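Long-range contact in D-alanyl-D-alanine carboxypeptidase DacD (Escherichia coli, PDB 5FSR), which removes the terminal D-alanine from the peptide side chains of cell-wall precursors, as a penicillin-binding DD-carboxypeptidase of peptidoglycan metabolism: residues N219-M227 with E269-Q280. Sequence-based numbering, arbitrary orientation.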
loop_
_atom_site.group_PDB
_atom_site.type_symbol
_atom_site.label_atom_id
_atom_site.label_comp_id
_atom_site.label_asym_id
_atom_site.label_seq_id
_atom_site.Cartn_x
_atom_site.Cartn_y
_atom_site.Cartn_z
ATOM N N ASN A 219 0.583 14.014 -0.466
ATOM C CA ASN A 219 -0.170 13.297 -1.492
ATOM C C ASN A 219 -1.252 14.178 -2.086
ATOM O O ASN A 219 -2.361 14.262 -1.544
ATOM C CB ASN A 219 -0.785 12.005 -0.922
ATOM C CG ASN A 219 -1.513 11.169 -1.986
ATOM O OD1 ASN A 219 -1.215 11.272 -3.189
ATOM N ND2 ASN A 219 -2.472 10.342 -1.547
ATOM N N GLY A 220 -0.934 14.796 -3.223
ATOM C CA GLY A 220 -1.870 15.649 -3.938
ATOM C C GLY A 220 -3.195 15.016 -4.319
ATOM O O GLY A 220 -4.215 15.691 -4.334
ATOM N N LEU A 221 -3.193 13.724 -4.631
ATOM C CA LEU A 221 -4.410 13.058 -5.078
ATOM C C LEU A 221 -5.561 13.045 -4.053
ATOM O O LEU A 221 -6.726 12.895 -4.448
ATOM C CB LEU A 221 -4.111 11.632 -5.576
ATOM C CG LEU A 221 -3.370 11.519 -6.919
ATOM C CD1 LEU A 221 -2.952 10.080 -7.167
ATOM C CD2 LEU A 221 -4.205 12.018 -8.101
ATOM N N LEU A 222 -5.252 13.212 -2.769
ATOM C CA LEU A 222 -6.281 13.352 -1.714
ATOM C C LEU A 222 -7.351 14.436 -1.971
ATOM O O LEU A 222 -8.486 14.275 -1.510
ATOM C CB LEU A 222 -5.617 13.637 -0.341
ATOM C CG LEU A 222 -4.841 12.520 0.365
ATOM C CD1 LEU A 222 -4.314 12.998 1.713
ATOM C CD2 LEU A 222 -5.695 11.264 0.545
ATOM N N TRP A 223 -6.969 15.529 -2.657
ATOM C CA TRP A 223 -7.860 16.655 -2.978
ATOM C C TRP A 223 -8.486 16.546 -4.372
ATOM O O TRP A 223 -9.011 17.525 -4.870
ATOM C CB TRP A 223 -7.104 18.013 -2.917
ATOM C CG TRP A 223 -6.765 18.489 -1.557
ATOM C CD1 TRP A 223 -7.571 19.210 -0.721
ATOM C CD2 TRP A 223 -5.522 18.308 -0.869
ATOM N NE1 TRP A 223 -6.914 19.459 0.463
ATOM C CE2 TRP A 223 -5.653 18.926 0.400
ATOM C CE3 TRP A 223 -4.308 17.676 -1.194
ATOM C CZ2 TRP A 223 -4.620 18.927 1.354
ATOM C CZ3 TRP A 223 -3.273 17.670 -0.233
ATOM C CH2 TRP A 223 -3.445 18.299 1.027
ATOM N N ASP A 224 -8.431 15.370 -4.993
ATOM C CA ASP A 224 -9.013 15.171 -6.320
ATOM C C ASP A 224 -10.519 15.206 -6.193
ATOM O O ASP A 224 -11.088 14.510 -5.365
ATOM C CB ASP A 224 -8.560 13.842 -6.910
ATOM C CG ASP A 224 -8.932 13.681 -8.378
ATOM O OD1 ASP A 224 -9.581 14.565 -8.970
ATOM O OD2 ASP A 224 -8.590 12.631 -8.957
ATOM N N LYS A 225 -11.155 16.021 -7.030
ATOM C CA LYS A 225 -12.607 16.227 -6.997
ATOM C C LYS A 225 -13.321 15.382 -8.072
ATOM O O LYS A 225 -14.379 15.792 -8.597
ATOM C CB LYS A 225 -12.947 17.732 -7.171
ATOM N N THR A 226 -12.744 14.236 -8.422
ATOM C CA THR A 226 -13.384 13.286 -9.315
ATOM C C THR A 226 -13.309 11.809 -8.864
ATOM O O THR A 226 -13.814 10.937 -9.581
ATOM C CB THR A 226 -12.814 13.422 -10.744
ATOM O OG1 THR A 226 -13.798 12.977 -11.686
ATOM C CG2 THR A 226 -11.509 12.621 -10.937
ATOM N N MET A 227 -12.699 11.537 -7.699
ATOM C CA MET A 227 -12.575 10.176 -7.117
ATOM C C MET A 227 -12.564 10.247 -5.571
ATOM O O MET A 227 -12.558 11.347 -4.989
ATOM C CB MET A 227 -11.283 9.476 -7.578
ATOM C CG MET A 227 -10.757 9.803 -8.974
ATOM S SD MET A 227 -9.382 8.719 -9.416
ATOM C CE MET A 227 -10.252 7.215 -9.823
ATOM N N GLU A 269 1.052 11.782 -11.297
ATOM C CA GLU A 269 -0.330 12.074 -10.901
ATOM C C GLU A 269 -1.285 11.655 -12.040
ATOM O O GLU A 269 -2.298 10.996 -11.801
ATOM C CB GLU A 269 -0.516 13.557 -10.558
ATOM C CG GLU A 269 -1.756 13.871 -9.714
ATOM C CD GLU A 269 -1.799 15.333 -9.212
ATOM O OE1 GLU A 269 -1.997 16.260 -10.057
ATOM O OE2 GLU A 269 -1.643 15.537 -7.969
ATOM N N GLU A 270 -0.941 12.022 -13.273
ATOM C CA GLU A 270 -1.789 11.732 -14.447
ATOM C C GLU A 270 -1.768 10.247 -14.855
ATOM O O GLU A 270 -2.788 9.735 -15.311
ATOM C CB GLU A 270 -1.339 12.556 -15.633
ATOM C CG GLU A 270 -1.523 14.040 -15.413
ATOM C CD GLU A 270 -0.849 14.836 -16.489
ATOM O OE1 GLU A 270 -0.167 14.230 -17.368
ATOM O OE2 GLU A 270 -0.996 16.071 -16.439
ATOM N N GLU A 271 -0.614 9.584 -14.691
ATOM C CA GLU A 271 -0.471 8.179 -15.015
ATOM C C GLU A 271 -1.180 7.337 -13.972
ATOM O O GLU A 271 -1.862 6.382 -14.342
ATOM C CB GLU A 271 0.991 7.745 -15.113
ATOM C CG GLU A 271 1.821 8.358 -16.241
ATOM C CD GLU A 271 1.108 8.466 -17.589
ATOM O OE1 GLU A 271 0.559 7.452 -18.054
ATOM O OE2 GLU A 271 1.124 9.565 -18.192
ATOM N N ALA A 272 -1.049 7.706 -12.685
ATOM C CA ALA A 272 -1.730 7.002 -11.585
ATOM C C ALA A 272 -3.251 7.086 -11.620
ATOM O O ALA A 272 -3.933 6.084 -11.324
ATOM C CB ALA A 272 -1.240 7.495 -10.228
ATOM N N ARG A 273 -3.764 8.279 -11.932
ATOM C CA ARG A 273 -5.202 8.510 -12.121
ATOM C C ARG A 273 -5.707 8.031 -13.503
ATOM O O ARG A 273 -6.898 7.841 -13.673
ATOM C CB ARG A 273 -5.527 10.001 -11.923
ATOM C CG ARG A 273 -6.971 10.334 -11.532
ATOM C CD ARG A 273 -7.263 11.808 -11.831
ATOM N NE ARG A 273 -6.766 12.658 -10.736
ATOM C CZ ARG A 273 -6.378 13.934 -10.829
ATOM N NH1 ARG A 273 -6.361 14.583 -11.986
ATOM N NH2 ARG A 273 -5.962 14.555 -9.735
ATOM N N LYS A 274 -4.827 7.884 -14.493
ATOM C CA LYS A 274 -5.174 7.197 -15.756
ATOM C C LYS A 274 -5.351 5.682 -15.498
ATOM O O LYS A 274 -6.226 5.060 -16.077
ATOM C CB LYS A 274 -4.070 7.428 -16.789
ATOM C CG LYS A 274 -4.229 6.751 -18.135
ATOM C CD LYS A 274 -2.910 6.703 -18.909
ATOM C CE LYS A 274 -2.413 8.070 -19.344
ATOM N NZ LYS A 274 -1.183 7.936 -20.175
ATOM N N LEU A 275 -4.513 5.105 -14.637
ATOM C CA LEU A 275 -4.600 3.686 -14.316
ATOM C C LEU A 275 -5.868 3.361 -13.542
ATOM O O LEU A 275 -6.640 2.485 -13.972
ATOM C CB LEU A 275 -3.397 3.211 -13.510
ATOM C CG LEU A 275 -2.156 2.851 -14.301
ATOM C CD1 LEU A 275 -1.038 2.492 -13.322
ATOM C CD2 LEU A 275 -2.442 1.675 -15.250
ATOM N N LEU A 276 -6.075 4.083 -12.443
ATOM C CA LEU A 276 -7.261 3.974 -11.583
ATOM C C LEU A 276 -8.590 4.303 -12.266
ATOM O O LEU A 276 -9.627 3.752 -11.924
ATOM C CB LEU A 276 -7.135 4.928 -10.381
ATOM C CG LEU A 276 -6.122 4.580 -9.313
ATOM C CD1 LEU A 276 -5.863 5.792 -8.381
ATOM C CD2 LEU A 276 -6.596 3.365 -8.539
ATOM N N ARG A 277 -8.566 5.254 -13.175
ATOM C CA ARG A 277 -9.763 5.538 -13.948
ATOM C C ARG A 277 -10.117 4.380 -14.896
ATOM O O ARG A 277 -11.286 4.052 -15.046
ATOM C CB ARG A 277 -9.616 6.833 -14.741
ATOM C CG ARG A 277 -10.938 7.495 -14.974
ATOM C CD ARG A 277 -11.358 8.210 -13.705
ATOM N NE ARG A 277 -12.794 8.505 -13.758
ATOM C CZ ARG A 277 -13.800 7.657 -13.477
ATOM N NH1 ARG A 277 -13.568 6.421 -13.048
ATOM N NH2 ARG A 277 -15.074 8.062 -13.610
ATOM N N TRP A 278 -9.103 3.791 -15.532
ATOM C CA TRP A 278 -9.292 2.656 -16.456
ATOM C C TRP A 278 -9.706 1.434 -15.646
ATOM O O TRP A 278 -10.513 0.645 -16.094
ATOM C CB TRP A 278 -8.018 2.389 -17.249
ATOM C CG TRP A 278 -8.042 1.187 -18.153
ATOM C CD1 TRP A 278 -8.516 1.128 -19.449
ATOM C CD2 TRP A 278 -7.521 -0.125 -17.859
ATOM N NE1 TRP A 278 -8.345 -0.136 -19.946
ATOM C CE2 TRP A 278 -7.739 -0.925 -19.003
ATOM C CE3 TRP A 278 -6.914 -0.699 -16.742
ATOM C CZ2 TRP A 278 -7.349 -2.267 -19.063
ATOM C CZ3 TRP A 278 -6.540 -2.042 -16.795
ATOM C CH2 TRP A 278 -6.741 -2.802 -17.942
ATOM N N GLY A 279 -9.170 1.308 -14.436
ATOM C CA GLY A 279 -9.618 0.278 -13.536
ATOM C C GLY A 279 -11.082 0.422 -13.201
ATOM O O GLY A 279 -11.835 -0.554 -13.280
ATOM N N GLN A 280 -11.489 1.644 -12.864
ATOM C CA GLN A 280 -12.818 1.916 -12.275
ATOM C C GLN A 280 -13.962 1.763 -13.259
ATOM O O GLN A 280 -15.025 1.292 -12.878
ATOM C CB GLN A 280 -12.895 3.316 -11.593
ATOM C CG GLN A 280 -12.609 3.239 -10.103
ATOM C CD GLN A 280 -12.420 4.593 -9.412
ATOM O OE1 GLN A 280 -13.074 5.587 -9.745
ATOM N NE2 GLN A 280 -11.521 4.621 -8.401
#
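Asp224 and Arg273 meet in a salt bridge, the one charge pairing between the loop 219-227 and the helical segment 269-280. OD2 of Asp224 is modelled 2.5 Å from NE of Arg273, shorter than usual and not to be read too closely. The two side chains arrive from opposite directions, but the carboxylate does not lie flat against the guanidinium: their planes are 44° apart, and OD1 of Asp224 sits over one face of the arginine near its rim. A bend at chi3 (-82°) turns the arginine head toward the loop. Aspartate suits this corner because it serves both partners: while OD2 faces the helix, OD1 accepts a weak hydrogen bond from the backbone N of Thr226.

Apolar contacts extend to either side of this pair. Leu221, in the short 3-10 turn 220-222, places CD2 3.5 Å from CG of Glu269 and also beside NH2 of Arg273. The carboxylate of Glu269 reaches on toward the backbone of Gly220. At the other end of the contact, Met227 passes across the stem of Arg273: SD of Met227 is 3.6 Å from CG of Arg273. The methionine chain, bent at chi3 (77°), has the reach to carry CE on to CB of Leu276 at 3.9 Å and against the amide end of Gln280, where CE is a tight 3.2 Å from NE2.

This is the sheet-and-helix part of the penicillin-binding (serine DD-peptidase) domain. The loop leads into strand 228-236, an outermost strand of the five-stranded antiparallel sheet, which carries Lys233, probably a substrate-binding residue; the side chains of Leu221 and Lys233 are about 10 Å apart. Helix 265-282 packs on that sheet: Leu221 and Ala272 both rest on Leu244 of strand 242-250, while Leu276 reaches Leu255 and Ala257 of strand 253-262.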